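Local coordinates for protein Myo-inositol 2-dehydrogenase (Lactobacillus plantarum WCFS1, PDB 3CEA) that probably catalyses the NAD-dependent oxidation of myo-inositol at its second carbon, as a tetrameric member of the Gfo/Idh/MocA family of Rossmann-fold dehydrogenases, at residues 148-153 with 261-266; 227-230 with 236-239; 329-334 with 340-345. All blocks are in the same frame, centred on the assembly; numbering follows the deposited sequence.

Interaction 1 of 3, residues 148-153 with 261-266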
# COMPACT_ATOMS: atom_id res chain seq x y z
N GLY A 148 -5.92 21.02 -12.90
CA GLY A 148 -4.51 21.23 -13.20
C GLY A 148 -3.57 20.67 -12.15
O GLY A 148 -2.39 21.02 -12.12
N ASP A 149 -4.10 19.79 -11.30
CA ASP A 149 -3.33 19.21 -10.19
C ASP A 149 -2.24 18.20 -10.61
O ASP A 149 -1.51 17.69 -9.76
CB ASP A 149 -4.28 18.56 -9.17
CG ASP A 149 -5.20 19.56 -8.49
OD1 ASP A 149 -4.85 20.76 -8.41
OD2 ASP A 149 -6.27 19.13 -8.01
N ILE A 150 -2.15 17.91 -11.91
CA ILE A 150 -1.02 17.13 -12.43
C ILE A 150 -0.26 17.86 -13.54
O ILE A 150 0.64 17.29 -14.16
CB ILE A 150 -1.41 15.69 -12.87
CG1 ILE A 150 -2.33 15.71 -14.10
CG2 ILE A 150 -2.02 14.91 -11.70
CD1 ILE A 150 -2.15 14.52 -15.01
N GLY A 151 -0.61 19.13 -13.77
CA GLY A 151 -0.04 19.91 -14.86
C GLY A 151 -0.66 19.48 -16.18
O GLY A 151 -1.83 19.11 -16.23
N LYS A 152 0.14 19.54 -17.25
CA LYS A 152 -0.30 19.05 -18.56
C LYS A 152 0.01 17.57 -18.70
O LYS A 152 1.06 17.11 -18.24
CB LYS A 152 0.36 19.85 -19.69
CG LYS A 152 -0.22 21.25 -19.90
CD LYS A 152 0.55 22.03 -20.96
N ILE A 153 -0.90 16.83 -19.32
CA ILE A 153 -0.74 15.40 -19.54
C ILE A 153 0.38 15.15 -20.55
O ILE A 153 0.46 15.83 -21.58
CB ILE A 153 -2.05 14.75 -20.04
CG1 ILE A 153 -3.17 14.95 -19.02
CG2 ILE A 153 -1.86 13.26 -20.32
CD1 ILE A 153 -4.56 15.02 -19.62
N GLY A 261 2.85 16.13 -11.51
CA GLY A 261 2.12 15.12 -10.75
C GLY A 261 1.56 14.02 -11.63
O GLY A 261 1.40 14.21 -12.84
N TRP A 262 1.31 12.86 -11.03
CA TRP A 262 0.63 11.77 -11.72
C TRP A 262 -0.62 11.36 -10.95
O TRP A 262 -0.83 11.78 -9.81
CB TRP A 262 1.51 10.51 -11.85
CG TRP A 262 2.91 10.68 -12.37
CD1 TRP A 262 3.46 11.79 -12.97
CD2 TRP A 262 3.94 9.69 -12.35
NE1 TRP A 262 4.77 11.54 -13.31
CE2 TRP A 262 5.09 10.26 -12.95
CE3 TRP A 262 4.00 8.37 -11.89
CZ2 TRP A 262 6.28 9.55 -13.09
CZ3 TRP A 262 5.19 7.67 -12.03
CH2 TRP A 262 6.32 8.26 -12.63
N VAL A 263 -1.44 10.53 -11.59
CA VAL A 263 -2.48 9.78 -10.90
C VAL A 263 -2.50 8.36 -11.44
O VAL A 263 -2.27 8.13 -12.63
CB VAL A 263 -3.91 10.42 -11.00
CG1 VAL A 263 -3.96 11.78 -10.29
CG2 VAL A 263 -4.40 10.53 -12.44
N ARG A 264 -2.74 7.41 -10.55
CA ARG A 264 -3.01 6.04 -10.94
C ARG A 264 -4.36 5.63 -10.39
O ARG A 264 -4.66 5.85 -9.21
CB ARG A 264 -1.92 5.09 -10.48
CG ARG A 264 -0.71 5.08 -11.39
CD ARG A 264 0.49 4.48 -10.71
NE ARG A 264 1.62 4.35 -11.61
CZ ARG A 264 2.82 3.91 -11.26
NH1 ARG A 264 3.06 3.54 -10.01
NH2 ARG A 264 3.79 3.83 -12.16
N ILE A 265 -5.19 5.06 -11.26
CA ILE A 265 -6.52 4.63 -10.90
C ILE A 265 -6.53 3.11 -10.95
O ILE A 265 -6.24 2.52 -11.99
CB ILE A 265 -7.58 5.22 -11.86
CG1 ILE A 265 -7.46 6.75 -11.89
CG2 ILE A 265 -8.99 4.82 -11.42
CD1 ILE A 265 -7.69 7.37 -13.25
N GLY A 266 -6.85 2.48 -9.82
CA GLY A 266 -6.88 1.03 -9.72
C GLY A 266 -5.52 0.39 -9.95
O GLY A 266 -5.39 -0.54 -10.74
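I150 lies against the backbone of G261 and reaches on to V263, and its side chain carries nearly the whole contact. Its CB starts the approach, 3.2 Å from the carbonyl O of G261. CG2 comes next: it sits 3.7 Å from that same O of G261, 3.8 Å from O of W262 and 3.9 Å from CG1 of V263, the one meeting of two apolar side chains here. CG1 occupies the slot between backbone N and carbonyl carbon (chi1 67°), which leaves CG2 anti to the carbonyl carbon. The tip, CD1, only grazes G261, 4.2 Å from its O.

I150 belongs to a type I beta turn, G148 to G151, closed by G151 N bonding to G148 O at 3.1 Å. A Schellman motif at G148 ends the preceding helix, 136-146; the loop then leads on to strand 153-163. Opposite it, 262-265 is the outermost strand of the mixed sheet of the C-terminal domain, and an antiparallel strand of a second subunit continues the sheet beyond it. The backbones come close here, with CA of I150 4.1 Å from CA of G261. V256 on strand 251-258 and V145 on helix 136-146 also touch the I150 side chain.

Interaction 2 of 3, residues 227-230 with 236-239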
# COMPACT_ATOMS: atom_id res chain seq x y z
N VAL A 227 -0.85 -5.28 -26.94
CA VAL A 227 -0.20 -4.07 -26.46
C VAL A 227 -0.15 -3.05 -27.60
O VAL A 227 0.33 -3.36 -28.69
CB VAL A 227 1.24 -4.34 -25.93
CG1 VAL A 227 1.82 -3.09 -25.27
CG2 VAL A 227 1.24 -5.50 -24.93
N ALA A 228 -0.66 -1.86 -27.33
CA ALA A 228 -0.65 -0.77 -28.31
C ALA A 228 0.02 0.48 -27.77
O ALA A 228 -0.18 0.85 -26.62
CB ALA A 228 -2.06 -0.45 -28.77
N GLN A 229 0.83 1.12 -28.61
CA GLN A 229 1.35 2.45 -28.33
C GLN A 229 0.73 3.44 -29.32
O GLN A 229 0.55 3.10 -30.49
CB GLN A 229 2.87 2.49 -28.39
CG GLN A 229 3.48 3.78 -27.84
CD GLN A 229 4.98 3.69 -27.63
OE1 GLN A 229 5.46 2.84 -26.89
NE2 GLN A 229 5.72 4.58 -28.29
N LEU A 230 0.41 4.64 -28.83
CA LEU A 230 -0.31 5.63 -29.63
C LEU A 230 0.34 7.01 -29.59
O LEU A 230 0.82 7.46 -28.54
CB LEU A 230 -1.77 5.75 -29.18
CG LEU A 230 -2.69 4.53 -29.01
CD1 LEU A 230 -3.97 4.95 -28.30
CD2 LEU A 230 -3.03 3.86 -30.34
N VAL A 236 0.80 13.89 -26.77
CA VAL A 236 0.64 12.87 -25.74
C VAL A 236 0.94 11.46 -26.27
O VAL A 236 0.66 11.14 -27.43
CB VAL A 236 -0.77 12.95 -25.08
CG1 VAL A 236 -0.96 11.87 -24.02
CG2 VAL A 236 -0.99 14.33 -24.46
N ILE A 237 1.53 10.63 -25.42
CA ILE A 237 1.83 9.25 -25.78
C ILE A 237 1.01 8.33 -24.87
O ILE A 237 0.79 8.65 -23.71
CB ILE A 237 3.34 8.94 -25.67
CG1 ILE A 237 4.15 9.97 -26.47
CG2 ILE A 237 3.65 7.53 -26.17
CD1 ILE A 237 5.58 10.16 -25.99
N ALA A 238 0.54 7.21 -25.41
CA ALA A 238 -0.28 6.30 -24.63
C ALA A 238 0.01 4.84 -24.92
O ALA A 238 0.35 4.48 -26.05
CB ALA A 238 -1.77 6.60 -24.84
N THR A 239 -0.11 4.01 -23.89
CA THR A 239 0.00 2.56 -24.02
C THR A 239 -1.32 1.94 -23.57
O THR A 239 -1.90 2.36 -22.57
CB THR A 239 1.15 2.00 -23.15
OG1 THR A 239 2.38 2.63 -23.52
CG2 THR A 239 1.29 0.49 -23.32
O HOH W 1 4.21 1.23 -25.17
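Strands 225-232 and 237-243 form a beta hairpin in the mixed sheet of the C-terminal domain, and 227-230 pairs with 236-239 near its turn. The short strand segments run antiparallel, at 173°, with axes 4.6 Å apart. L230 and A238 are the hydrogen-bonded pair: L230 N gives to A238 O at 2.8 Å, in the carbonyl plane, and A238 N returns a longer bond of 3.2 Å to L230 O, with its donor tilted 16° from the carbonyl plane of L230. Q229 and T239 make the neighbouring non-hydrogen-bonded pair. Alpha hydrogens add to the cohesion: T239 CA lies 3.1 Å from A228 O, and Q229 CA 3.2 Å from A238 O.

On the face bearing L230 and A238, CD1 of L230 approaches CB of A238, while C332 of helix 319-338 and I194 of helix 182-198 help cover the sheet. The face bearing Q229 and T239 meets the third subunit. There V227 and T239 point the same way side by side, CG1 to CG2 at 4.1 Å, and CG of Q229 lies alongside CG2 of I237. With CG anti to the backbone N (chi1 -169°), the Q229 chain extends to put its amide beside a water. This water donates to Q229 OE1 at 2.7 Å and accepts from T239 OG1 at 2.8 Å. T239 OG1 is also bonded to Y155 OH, and Q229 NE2 makes a weak hydrogen bond to V227 O of the third subunit. The bridging water thus joins two side chains across the strands, so the amide oxygen and the threonine hydroxyl have partners although both residues are buried at the interface.

Interaction 3 of 3, residues 329-334 with 340-345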
# COMPACT_ATOMS: atom_id res chain seq x y z
N ALA A 329 -9.39 1.38 -32.12
CA ALA A 329 -9.22 -0.00 -31.70
C ALA A 329 -8.87 -0.91 -32.89
O ALA A 329 -7.91 -1.67 -32.82
CB ALA A 329 -10.48 -0.50 -31.01
N LYS A 330 -9.64 -0.79 -33.97
CA LYS A 330 -9.41 -1.60 -35.17
C LYS A 330 -8.09 -1.25 -35.86
O LYS A 330 -7.51 -2.08 -36.56
CB LYS A 330 -10.59 -1.47 -36.14
CG LYS A 330 -11.84 -2.22 -35.70
CD LYS A 330 -12.86 -2.33 -36.83
N ALA A 331 -7.62 -0.02 -35.64
CA ALA A 331 -6.32 0.42 -36.15
C ALA A 331 -5.17 -0.25 -35.40
O ALA A 331 -4.13 -0.53 -35.99
CB ALA A 331 -6.20 1.93 -36.08
N CYS A 332 -5.36 -0.50 -34.11
CA CYS A 332 -4.36 -1.19 -33.29
C CYS A 332 -4.27 -2.66 -33.68
O CYS A 332 -3.18 -3.23 -33.73
CB CYS A 332 -4.69 -1.06 -31.80
SG CYS A 332 -4.68 0.63 -31.16
N GLN A 333 -5.43 -3.26 -33.95
CA GLN A 333 -5.52 -4.65 -34.38
C GLN A 333 -4.90 -4.84 -35.76
O GLN A 333 -4.21 -5.82 -36.00
CB GLN A 333 -6.98 -5.12 -34.38
CG GLN A 333 -7.16 -6.63 -34.57
CD GLN A 333 -6.59 -7.44 -33.41
OE1 GLN A 333 -7.01 -7.28 -32.26
NE2 GLN A 333 -5.64 -8.32 -33.71
N GLN A 334 -5.15 -3.88 -36.65
CA GLN A 334 -4.57 -3.89 -37.99
C GLN A 334 -3.05 -3.78 -37.94
O GLN A 334 -2.35 -4.50 -38.65
CB GLN A 334 -5.15 -2.76 -38.84
CG GLN A 334 -4.80 -2.84 -40.32
CD GLN A 334 -5.15 -1.58 -41.09
OE1 GLN A 334 -5.83 -0.69 -40.57
NE2 GLN A 334 -4.70 -1.49 -42.34
N LYS A 340 3.04 -3.40 -39.16
CA LYS A 340 3.43 -2.06 -39.57
C LYS A 340 2.76 -1.02 -38.69
O LYS A 340 1.76 -1.30 -38.03
CB LYS A 340 3.02 -1.79 -41.03
CG LYS A 340 3.74 -2.60 -42.08
CD LYS A 340 2.94 -2.59 -43.38
CE LYS A 340 3.59 -3.44 -44.45
NZ LYS A 340 2.69 -3.61 -45.62
N LEU A 341 3.32 0.18 -38.71
CA LEU A 341 2.72 1.34 -38.09
C LEU A 341 1.48 1.70 -38.89
O LEU A 341 1.49 1.63 -40.13
CB LEU A 341 3.72 2.49 -38.13
CG LEU A 341 4.05 3.30 -36.88
CD1 LEU A 341 4.25 2.41 -35.66
CD2 LEU A 341 5.29 4.13 -37.14
N VAL A 342 0.40 2.07 -38.21
CA VAL A 342 -0.82 2.51 -38.88
C VAL A 342 -1.13 3.96 -38.53
O VAL A 342 -1.23 4.31 -37.35
CB VAL A 342 -2.04 1.59 -38.56
CG1 VAL A 342 -3.33 2.16 -39.15
CG2 VAL A 342 -1.81 0.19 -39.10
N ASP A 343 -1.26 4.80 -39.55
CA ASP A 343 -1.68 6.19 -39.37
C ASP A 343 -3.20 6.27 -39.31
O ASP A 343 -3.89 5.79 -40.22
CB ASP A 343 -1.13 7.08 -40.49
CG ASP A 343 0.38 7.27 -40.42
OD1 ASP A 343 1.01 6.84 -39.42
OD2 ASP A 343 0.95 7.85 -41.36
N ILE A 344 -3.71 6.86 -38.24
CA ILE A 344 -5.15 6.94 -38.02
C ILE A 344 -5.73 8.24 -38.57
O ILE A 344 -5.19 9.33 -38.34
CB ILE A 344 -5.52 6.77 -36.51
CG1 ILE A 344 -4.84 5.53 -35.92
CG2 ILE A 344 -7.04 6.69 -36.32
CD1 ILE A 344 -5.00 5.38 -34.42
N GLN A 345 -6.82 8.11 -39.32
CA GLN A 345 -7.58 9.26 -39.80
C GLN A 345 -9.02 9.18 -39.30
O GLN A 345 -9.71 8.17 -39.51
CB GLN A 345 -7.55 9.34 -41.34
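A331 presents its methyl group to the 340-345 segment, and V342 and I344 receive it differently. I344 comes to it with its longer branch: CG1 lies 3.9 Å and CD1 4.0 Å from CB of A331. That branch stands anti to the carbonyl carbon (chi1 -51°), which carries its end closer to the helix than the base of the side chain. The CB of V342 is directed toward the helix: CB and CG2 of V342 each lie 3.9 Å from the carbonyl O of A331, and CG1 is 4.2 Å from its methyl carbon. One turn on, Q334 crosses V342 at about a right angle; its extended chain brings OE1 to 4.0 Å from CG1 of V342, a van der Waals contact at the exposed margin.

Here the C-terminal end of the chain turns back along helix 319-338. The tail adds to the edge of the mixed sheet by backbone bonds of V342 with A205 and, just past strand 342-343, of I344 with V203. The other side of the helix faces inward, with A329 and C332 against helix 182-198. Between 329-334 and 340-345 the contacts are van der Waals, carbon on carbon or carbon on oxygen, while the tail's polar bonds go to strand 202-210, as D343 OD1 with Q204 NE2, and to S335, further along the same helix, through K340 O.

How the interactions relate
All three interactions reach the one mixed sheet of the C-terminal domain: interaction 1 at its outer strand 262-265, interaction 2 on the hairpin further in, interaction 3 at the opposite outer strand 342-343. Interaction 2 is nested inside the loop closed by interaction 1; their centres are about 17 Å apart, and I153 O touches V236 CG2 at 3.6 Å. Interactions 2 and 3 are nearer, about 12 Å between centres, joined by C332, whose SG lies 3.7 Å from both A228 CB and L230 CD2. Interactions 1 and 3 do not touch, nearest atoms about 16 Å apart. Each also meets the third subunit. The NAD pocket's residues, between 14 and 298, all precede interaction 3.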